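Local atomic coordinates of 3,4-dihydroxybenzoate decarboxylase (PDB entry 5NY5), a protein that probably catalyses the reversible decarboxylation of 3,4-dihydroxybenzoate to catechol, as a UbiD-family enzyme that depends on prenylated FMN and a bound metal ion. Residues A[169-174]-A[287-292]; A[367-372]-A[405-410]. One frame throughout, in Å; residues are numbered along the deposited sequence.

In the fold
Both contacts are largely buried, but they belong to different parts of the chain and share no strand or helix. The centre of contact 1 lies about 11 Å from that of the chain, within the flavin-binding region, where a strand of the large antiparallel sheet meets the end of a two-stranded hairpin. The centre of contact 2 lies about 23 Å from the centre of the chain, in the C-terminal domain, where a strand of the mixed sheet meets the loop leading into helix 410-419. The centres of contacts 1 and 2 are about 30 Å apart. Charge pairing at the cofactor site dominates contact 1; aliphatic packing with one weak amide bond makes up contact 2. Each also reaches the second subunit.

Contact 1: A[169-174]-A[287-292]; sequences IHRLCV and MPEFPG
Arg171 bridges from strand 165-174 to Met287 and Glu289, where the chain leaves strand 285-288 and enters a type I turn from Glu289 to Gly292. That turn is closed by the bond from Gly292 N to Glu289 O, 3.1 Å; the positive phi of Gly292 suits a residue without a side chain. The two backbones stay apart, and the contact is made by side chains.

Arg171 starts with CG between the backbone N and the carbonyl carbon (chi1 66°), then runs extended to NE, which carries its guanidinium across to the other segment. Arginine suits this place because it is long enough to join two separate backbones and ends in two N-H donors; the flexible glutamate can bend, at chi2 (-68°), to meet them. The two side chains cross at about a right angle. NH1 and NH2 both grip the same oxygen: Arg171 NH2 lies 2.7 Å from Glu289 OE1, on its syn lone pair, while Arg171 NH1 reaches Glu289 OE1 at 3.0 Å from above the carboxylate plane. OE1 lies in the guanidinium plane, yet the two groups are turned 55° apart, so this is not the flat, two-oxygen pairing. Selenomethionine Met287 slides past the arginine in the opposite direction, its CB 3.7 Å from Arg171 NH1.

Ile169, His170 and Arg171 all bind prenylated FMN in a structure of this protein that holds the cofactor. The buried carboxylate of Glu289 probably offsets the arginine's charge, and its double grip fixes where the guanidinium lies, consistent with the Arg-Glu pairing in UbiD active sites.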
ATOM      1  N   ILE A 169     -34.206   1.626 -27.252  1.00 66.21           N
ATOM      2  CA  ILE A 169     -33.413   2.295 -28.278  1.00 64.88           C
ATOM      3  C   ILE A 169     -32.290   1.362 -28.704  1.00 65.71           C
ATOM      4  O   ILE A 169     -31.525   0.874 -27.863  1.00 66.55           O
ATOM      5  CB  ILE A 169     -32.853   3.637 -27.776  1.00 63.44           C
ATOM      6  CG1 ILE A 169     -33.994   4.566 -27.359  1.00 62.76           C
ATOM      7  CG2 ILE A 169     -31.999   4.292 -28.851  1.00 62.29           C
ATOM      8  CD1 ILE A 169     -33.551   5.975 -27.026  1.00 61.37           C
ATOM      9  N   HIS A 170     -32.192   1.116 -30.007  1.00 65.63           N
ATOM     10  CA  HIS A 170     -31.180   0.242 -30.575  1.00 66.49           C
ATOM     11  C   HIS A 170     -30.506   0.945 -31.742  1.00 65.35           C
ATOM     12  O   HIS A 170     -30.964   1.986 -32.222  1.00 64.07           O
ATOM     13  CB  HIS A 170     -31.784  -1.086 -31.054  1.00 68.18           C
ATOM     14  CG  HIS A 170     -32.605  -1.790 -30.021  1.00 69.49           C
ATOM     15  ND1 HIS A 170     -32.210  -2.973 -29.437  1.00 71.29           N
ATOM     16  CD2 HIS A 170     -33.803  -1.482 -29.472  1.00 69.42           C
ATOM     17  CE1 HIS A 170     -33.128  -3.362 -28.571  1.00 72.28           C
ATOM     18  NE2 HIS A 170     -34.107  -2.474 -28.574  1.00 71.48           N
ATOM     19  N   ARG A 171     -29.405   0.361 -32.202  1.00 65.99           N
ATOM     20  CA  ARG A 171     -28.748   0.779 -33.429  1.00 65.37           C
ATOM     21  C   ARG A 171     -28.814  -0.364 -34.432  1.00 66.75           C
ATOM     22  O   ARG A 171     -28.723  -1.536 -34.056  1.00 68.29           O
ATOM     23  CB  ARG A 171     -27.294   1.196 -33.185  1.00 65.00           C
ATOM     24  CG  ARG A 171     -26.373   0.073 -32.746  1.00 66.54           C
ATOM     25  CD  ARG A 171     -24.979   0.598 -32.456  1.00 66.21           C
ATOM     26  NE  ARG A 171     -24.057  -0.469 -32.080  1.00 67.84           N
ATOM     27  CZ  ARG A 171     -22.830  -0.265 -31.614  1.00 68.07           C
ATOM     28  NH1 ARG A 171     -22.376   0.971 -31.463  1.00 66.76           N
ATOM     29  NH2 ARG A 171     -22.060  -1.294 -31.297  1.00 69.75           N
ATOM     30  N   LEU A 172     -28.989  -0.019 -35.705  1.00 66.35           N
ATOM     31  CA  LEU A 172     -29.193  -1.006 -36.757  1.00 67.72           C
ATOM     32  C   LEU A 172     -28.266  -0.709 -37.923  1.00 67.53           C
ATOM     33  O   LEU A 172     -28.157   0.442 -38.356  1.00 66.21           O
ATOM     34  CB  LEU A 172     -30.649  -1.017 -37.232  1.00 67.88           C
ATOM     35  CG  LEU A 172     -31.703  -1.460 -36.214  1.00 68.44           C
ATOM     36  CD1 LEU A 172     -32.189  -0.293 -35.366  1.00 66.92           C
ATOM     37  CD2 LEU A 172     -32.862  -2.143 -36.913  1.00 69.67           C
ATOM     38  N   CYS A 173     -27.611  -1.747 -38.431  1.00 69.01           N
ATOM     39  CA  CYS A 173     -26.710  -1.628 -39.567  1.00 69.21           C
ATOM     40  C   CYS A 173     -27.396  -2.165 -40.816  1.00 70.27           C
ATOM     41  O   CYS A 173     -27.988  -3.248 -40.788  1.00 71.72           O
ATOM     42  CB  CYS A 173     -25.408  -2.387 -39.307  1.00 70.29           C
ATOM     43  SG  CYS A 173     -24.196  -2.286 -40.639  1.00 70.77           S
ATOM     44  N   VAL A 174     -27.316  -1.405 -41.906  1.00 69.72           N
ATOM     45  CA  VAL A 174     -27.942  -1.812 -43.158  1.00 70.83           C
ATOM     46  C   VAL A 174     -27.113  -2.923 -43.787  1.00 72.64           C
ATOM     47  O   VAL A 174     -25.911  -2.761 -44.026  1.00 72.63           O
ATOM     48  CB  VAL A 174     -28.091  -0.621 -44.110  1.00 69.84           C
ATOM     49  CG1 VAL A 174     -28.650  -1.074 -45.444  1.00 71.25           C
ATOM     50  CG2 VAL A 174     -28.975   0.445 -43.489  1.00 68.24           C
HETATM   51  N   MSE A 287     -18.841   0.308 -34.932  1.00 58.92           N
HETATM   52  CA  MSE A 287     -19.164   1.720 -34.846  1.00 57.55           C
HETATM   53  C   MSE A 287     -18.373   2.378 -33.724  1.00 57.59           C
HETATM   54  O   MSE A 287     -17.945   1.702 -32.792  1.00 59.96           O
HETATM   55  CB  MSE A 287     -20.658   1.894 -34.592  1.00 57.75           C
HETATM   56  CG  MSE A 287     -21.343   2.927 -35.453  1.00 58.61           C
HETATM   57 SE   MSE A 287     -23.052   3.407 -34.672  1.00 56.19          SE
HETATM   58  CE  MSE A 287     -22.479   4.896 -33.556  1.00 54.35           C
ATOM     59  N   PRO A 288     -18.171   3.691 -33.808  1.00 55.33           N
ATOM     60  CA  PRO A 288     -17.651   4.418 -32.646  1.00 54.14           C
ATOM     61  C   PRO A 288     -18.582   4.250 -31.453  1.00 53.58           C
ATOM     62  O   PRO A 288     -19.795   4.443 -31.557  1.00 53.47           O
ATOM     63  CB  PRO A 288     -17.603   5.871 -33.128  1.00 53.40           C
ATOM     64  CG  PRO A 288     -17.498   5.771 -34.603  1.00 54.37           C
ATOM     65  CD  PRO A 288     -18.272   4.552 -34.998  1.00 55.41           C
ATOM     66  N   GLU A 289     -18.005   3.879 -30.317  1.00 53.33           N
ATOM     67  CA  GLU A 289     -18.760   3.679 -29.093  1.00 52.91           C
ATOM     68  C   GLU A 289     -18.678   4.918 -28.210  1.00 51.61           C
ATOM     69  O   GLU A 289     -17.892   5.835 -28.450  1.00 51.09           O
ATOM     70  CB  GLU A 289     -18.249   2.446 -28.342  1.00 53.62           C
ATOM     71  CG  GLU A 289     -18.271   1.162 -29.156  1.00 55.09           C
ATOM     72  CD  GLU A 289     -19.676   0.679 -29.463  1.00 55.68           C
ATOM     73  OE1 GLU A 289     -19.827  -0.163 -30.371  1.00 56.90           O
ATOM     74  OE2 GLU A 289     -20.628   1.134 -28.795  1.00 55.03           O
ATOM     75  N   PHE A 290     -19.507   4.932 -27.167  1.00 51.23           N
ATOM     76  CA  PHE A 290     -19.544   6.092 -26.286  1.00 50.13           C
ATOM     77  C   PHE A 290     -18.234   6.374 -25.544  1.00 49.68           C
ATOM     78  O   PHE A 290     -17.970   7.561 -25.284  1.00 48.87           O
ATOM     79  CB  PHE A 290     -20.718   5.960 -25.299  1.00 50.01           C
ATOM     80  CG  PHE A 290     -20.515   4.929 -24.225  1.00 50.44           C
ATOM     81  CD1 PHE A 290     -19.935   5.274 -23.017  1.00 49.87           C
ATOM     82  CD2 PHE A 290     -20.922   3.620 -24.416  1.00 51.53           C
ATOM     83  CE1 PHE A 290     -19.750   4.333 -22.026  1.00 50.37           C
ATOM     84  CE2 PHE A 290     -20.740   2.674 -23.425  1.00 52.07           C
ATOM     85  CZ  PHE A 290     -20.153   3.033 -22.230  1.00 51.48           C
ATOM     86  N   PRO A 291     -17.394   5.396 -25.175  1.00 50.24           N
ATOM     87  CA  PRO A 291     -16.117   5.761 -24.538  1.00 49.88           C
ATOM     88  C   PRO A 291     -15.178   6.532 -25.450  1.00 49.74           C
ATOM     89  O   PRO A 291     -14.272   7.206 -24.945  1.00 49.29           O
ATOM     90  CB  PRO A 291     -15.519   4.405 -24.138  1.00 50.78           C
ATOM     91  CG  PRO A 291     -16.668   3.491 -24.067  1.00 51.39           C
ATOM     92  CD  PRO A 291     -17.567   3.932 -25.172  1.00 51.32           C
ATOM     93  N   GLY A 292     -15.355   6.457 -26.765  1.00 50.23           N
ATOM     94  CA  GLY A 292     -14.528   7.200 -27.699  1.00 50.26           C
ATOM     95  C   GLY A 292     -13.736   6.347 -28.663  1.00 51.36           C
ATOM     96  O   GLY A 292     -12.958   6.899 -29.454  1.00 51.57           O
TER

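Contact 2: A[367-372]-A[405-410]; sequences ILQVKK and VDIFDS
Ile407 packs against Ile367 and Gln369, two residues whose side chains emerge on the same face of strand 365-370. Its own chi1 of 66° places CG1 between the backbone N and the carbonyl carbon and leaves CG2 beside the backbone N, turned to the strand. There CG2 of Ile407 rests 3.6 Å from Gln369 CB, where the two side chains cross at about a right angle. Ile367 offers its own CG2, held anti to the backbone N, and this methyl lies 3.9 Å from Ile407 CB as the two isoleucines run past each other in opposite directions. Branching at CB suits both: each has a methyl close to its backbone, where it meets the other segment.

Gln369 has CG anti to its N (chi1 -170°) and stays extended beyond it; its aliphatic part crosses Ile407 CG2 while the amide reaches the loop. Its NE2 comes within 2.7 Å of Val405 O, but the N-H...O angle is only 116° and the bond is weak.

The loop is shaped by a type I turn from Asp406 to Asp409, and Asp409 is the N-cap of helix 410-419; its OD2 also forms a salt bridge with Arg50 of the second subunit. Glutamine thus serves twice, its methylenes adding to the apolar layer and its amide giving a backbone carbonyl a weak polar partner; apolar contacts of Ile367, Gln369 and Ile407 and that one bond make up the join.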
ATOM      1  N   ILE A 367     -19.777  12.522 -10.846  1.00 36.82           N
ATOM      2  CA  ILE A 367     -19.398  13.652 -10.007  1.00 36.77           C
ATOM      3  C   ILE A 367     -20.525  13.884  -9.015  1.00 37.03           C
ATOM      4  O   ILE A 367     -21.681  14.052  -9.412  1.00 37.50           O
ATOM      5  CB  ILE A 367     -19.137  14.916 -10.846  1.00 37.10           C
ATOM      6  CG1 ILE A 367     -18.406  14.562 -12.142  1.00 37.08           C
ATOM      7  CG2 ILE A 367     -18.361  15.941 -10.042  1.00 37.03           C
ATOM      8  CD1 ILE A 367     -17.033  13.975 -11.943  1.00 36.61           C
ATOM      9  N   LEU A 368     -20.194  13.891  -7.729  1.00 36.81           N
ATOM     10  CA  LEU A 368     -21.184  14.031  -6.672  1.00 37.10           C
ATOM     11  C   LEU A 368     -20.911  15.298  -5.880  1.00 37.24           C
ATOM     12  O   LEU A 368     -19.788  15.517  -5.416  1.00 46.19           O
ATOM     13  CB  LEU A 368     -21.184  12.813  -5.749  1.00 36.87           C
ATOM     14  CG  LEU A 368     -22.133  11.673  -6.128  1.00 37.50           C
ATOM     15  CD1 LEU A 368     -21.783  11.071  -7.478  1.00 36.95           C
ATOM     16  CD2 LEU A 368     -22.128  10.602  -5.050  1.00 36.98           C
ATOM     17  N   GLN A 369     -21.938  16.124  -5.729  1.00 37.78           N
ATOM     18  CA  GLN A 369     -21.856  17.374  -4.986  1.00 38.07           C
ATOM     19  C   GLN A 369     -22.619  17.190  -3.684  1.00 38.33           C
ATOM     20  O   GLN A 369     -23.847  17.059  -3.693  1.00 42.19           O
ATOM     21  CB  GLN A 369     -22.428  18.530  -5.799  1.00 38.59           C
ATOM     22  CG  GLN A 369     -22.169  19.893  -5.199  1.00 38.93           C
ATOM     23  CD  GLN A 369     -22.829  20.998  -5.988  1.00 39.53           C
ATOM     24  OE1 GLN A 369     -24.012  20.917  -6.308  1.00 39.92           O
ATOM     25  NE2 GLN A 369     -22.066  22.034  -6.317  1.00 39.69           N
ATOM     26  N   VAL A 370     -21.894  17.173  -2.570  1.00 38.15           N
ATOM     27  CA  VAL A 370     -22.493  16.975  -1.260  1.00 38.45           C
ATOM     28  C   VAL A 370     -22.270  18.228  -0.430  1.00 38.84           C
ATOM     29  O   VAL A 370     -21.440  19.081  -0.750  1.00 38.78           O
ATOM     30  CB  VAL A 370     -21.922  15.739  -0.538  1.00 38.04           C
ATOM     31  CG1 VAL A 370     -22.169  14.490  -1.361  1.00 37.76           C
ATOM     32  CG2 VAL A 370     -20.438  15.922  -0.271  1.00 37.62           C
ATOM     33  N   LYS A 371     -23.033  18.330   0.655  1.00 39.33           N
ATOM     34  CA  LYS A 371     -22.933  19.446   1.587  1.00 39.82           C
ATOM     35  C   LYS A 371     -22.879  18.886   3.000  1.00 39.96           C
ATOM     36  O   LYS A 371     -23.873  18.349   3.496  1.00 42.11           O
ATOM     37  CB  LYS A 371     -24.109  20.409   1.427  1.00 40.55           C
ATOM     38  CG  LYS A 371     -24.077  21.596   2.373  1.00 41.17           C
ATOM     39  CD  LYS A 371     -25.318  22.462   2.206  1.00 41.95           C
ATOM     40  CE  LYS A 371     -25.276  23.683   3.111  1.00 44.73           C
ATOM     41  NZ  LYS A 371     -26.560  24.436   3.076  1.00 49.60           N
ATOM     42  N   LYS A 372     -21.723  19.002   3.645  1.00 39.76           N
ATOM     43  CA  LYS A 372     -21.599  18.603   5.039  1.00 40.01           C
ATOM     44  C   LYS A 372     -22.216  19.682   5.919  1.00 40.86           C
ATOM     45  O   LYS A 372     -21.737  20.821   5.951  1.00 41.13           O
ATOM     46  CB  LYS A 372     -20.136  18.358   5.399  1.00 39.59           C
ATOM     47  CG  LYS A 372     -19.531  17.172   4.670  1.00 38.82           C
ATOM     48  CD  LYS A 372     -18.042  17.058   4.929  1.00 38.49           C
ATOM     49  CE  LYS A 372     -17.416  15.989   4.058  1.00 37.77           C
ATOM     50  NZ  LYS A 372     -15.934  16.033   4.133  1.00 37.52           N
ATOM     51  N   VAL A 405     -18.505  24.025  -5.480  1.00 39.79           N
ATOM     52  CA  VAL A 405     -17.754  23.599  -6.653  1.00 39.50           C
ATOM     53  C   VAL A 405     -18.747  23.318  -7.768  1.00 39.57           C
ATOM     54  O   VAL A 405     -19.690  22.545  -7.579  1.00 39.38           O
ATOM     55  CB  VAL A 405     -16.895  22.355  -6.360  1.00 38.80           C
ATOM     56  CG1 VAL A 405     -16.274  21.825  -7.637  1.00 38.56           C
ATOM     57  CG2 VAL A 405     -15.825  22.681  -5.345  1.00 38.84           C
ATOM     58  N   ASP A 406     -18.533  23.941  -8.922  1.00 40.94           N
ATOM     59  CA  ASP A 406     -19.403  23.770 -10.084  1.00 41.70           C
ATOM     60  C   ASP A 406     -19.092  22.426 -10.726  1.00 41.16           C
ATOM     61  O   ASP A 406     -18.095  22.278 -11.436  1.00 43.73           O
ATOM     62  CB  ASP A 406     -19.205  24.918 -11.067  1.00 43.98           C
ATOM     63  CG  ASP A 406     -20.183  24.873 -12.229  1.00 45.37           C
ATOM     64  OD1 ASP A 406     -21.252  24.249 -12.088  1.00 44.91           O
ATOM     65  OD2 ASP A 406     -19.885  25.469 -13.284  1.00 51.02           O
ATOM     66  N   ILE A 407     -19.957  21.437 -10.495  1.00 39.28           N
ATOM     67  CA  ILE A 407     -19.676  20.074 -10.935  1.00 38.77           C
ATOM     68  C   ILE A 407     -19.771  19.893 -12.439  1.00 39.00           C
ATOM     69  O   ILE A 407     -19.375  18.840 -12.948  1.00 47.09           O
ATOM     70  CB  ILE A 407     -20.615  19.066 -10.247  1.00 38.54           C
ATOM     71  CG1 ILE A 407     -22.063  19.279 -10.690  1.00 39.09           C
ATOM     72  CG2 ILE A 407     -20.506  19.194  -8.750  1.00 38.37           C
ATOM     73  CD1 ILE A 407     -23.023  18.253 -10.122  1.00 39.03           C
ATOM     74  N   PHE A 408     -20.288  20.880 -13.165  1.00 40.56           N
ATOM     75  CA  PHE A 408     -20.335  20.829 -14.618  1.00 41.21           C
ATOM     76  C   PHE A 408     -19.151  21.533 -15.263  1.00 43.58           C
ATOM     77  O   PHE A 408     -19.019  21.501 -16.490  1.00 43.10           O
ATOM     78  CB  PHE A 408     -21.648  21.434 -15.125  1.00 41.41           C
ATOM     79  CG  PHE A 408     -22.868  20.736 -14.606  1.00 41.09           C
ATOM     80  CD1 PHE A 408     -23.372  19.623 -15.256  1.00 41.10           C
ATOM     81  CD2 PHE A 408     -23.503  21.179 -13.459  1.00 42.05           C
ATOM     82  CE1 PHE A 408     -24.485  18.969 -14.777  1.00 41.25           C
ATOM     83  CE2 PHE A 408     -24.619  20.530 -12.975  1.00 41.67           C
ATOM     84  CZ  PHE A 408     -25.110  19.423 -13.635  1.00 41.38           C
ATOM     85  N   ASP A 409     -18.287  22.152 -14.465  1.00 40.23           N
ATOM     86  CA  ASP A 409     -17.118  22.882 -14.942  1.00 41.16           C
ATOM     87  C   ASP A 409     -15.886  22.023 -14.675  1.00 40.15           C
ATOM     88  O   ASP A 409     -15.439  21.910 -13.528  1.00 39.59           O
ATOM     89  CB  ASP A 409     -17.023  24.237 -14.240  1.00 40.89           C
ATOM     90  CG  ASP A 409     -15.973  25.142 -14.843  1.00 41.48           C
ATOM     91  OD1 ASP A 409     -15.068  24.645 -15.540  1.00 47.05           O
ATOM     92  OD2 ASP A 409     -16.052  26.364 -14.607  1.00 42.10           O
ATOM     93  N   SER A 410     -15.333  21.428 -15.737  1.00 39.89           N
ATOM     94  CA  SER A 410     -14.206  20.517 -15.570  1.00 39.40           C
ATOM     95  C   SER A 410     -12.980  21.222 -15.007  1.00 39.54           C
ATOM     96  O   SER A 410     -12.188  20.602 -14.289  1.00 39.59           O
ATOM     97  CB  SER A 410     -13.867  19.848 -16.896  1.00 39.55           C
ATOM     98  OG  SER A 410     -14.935  19.038 -17.335  1.00 39.42           O
TER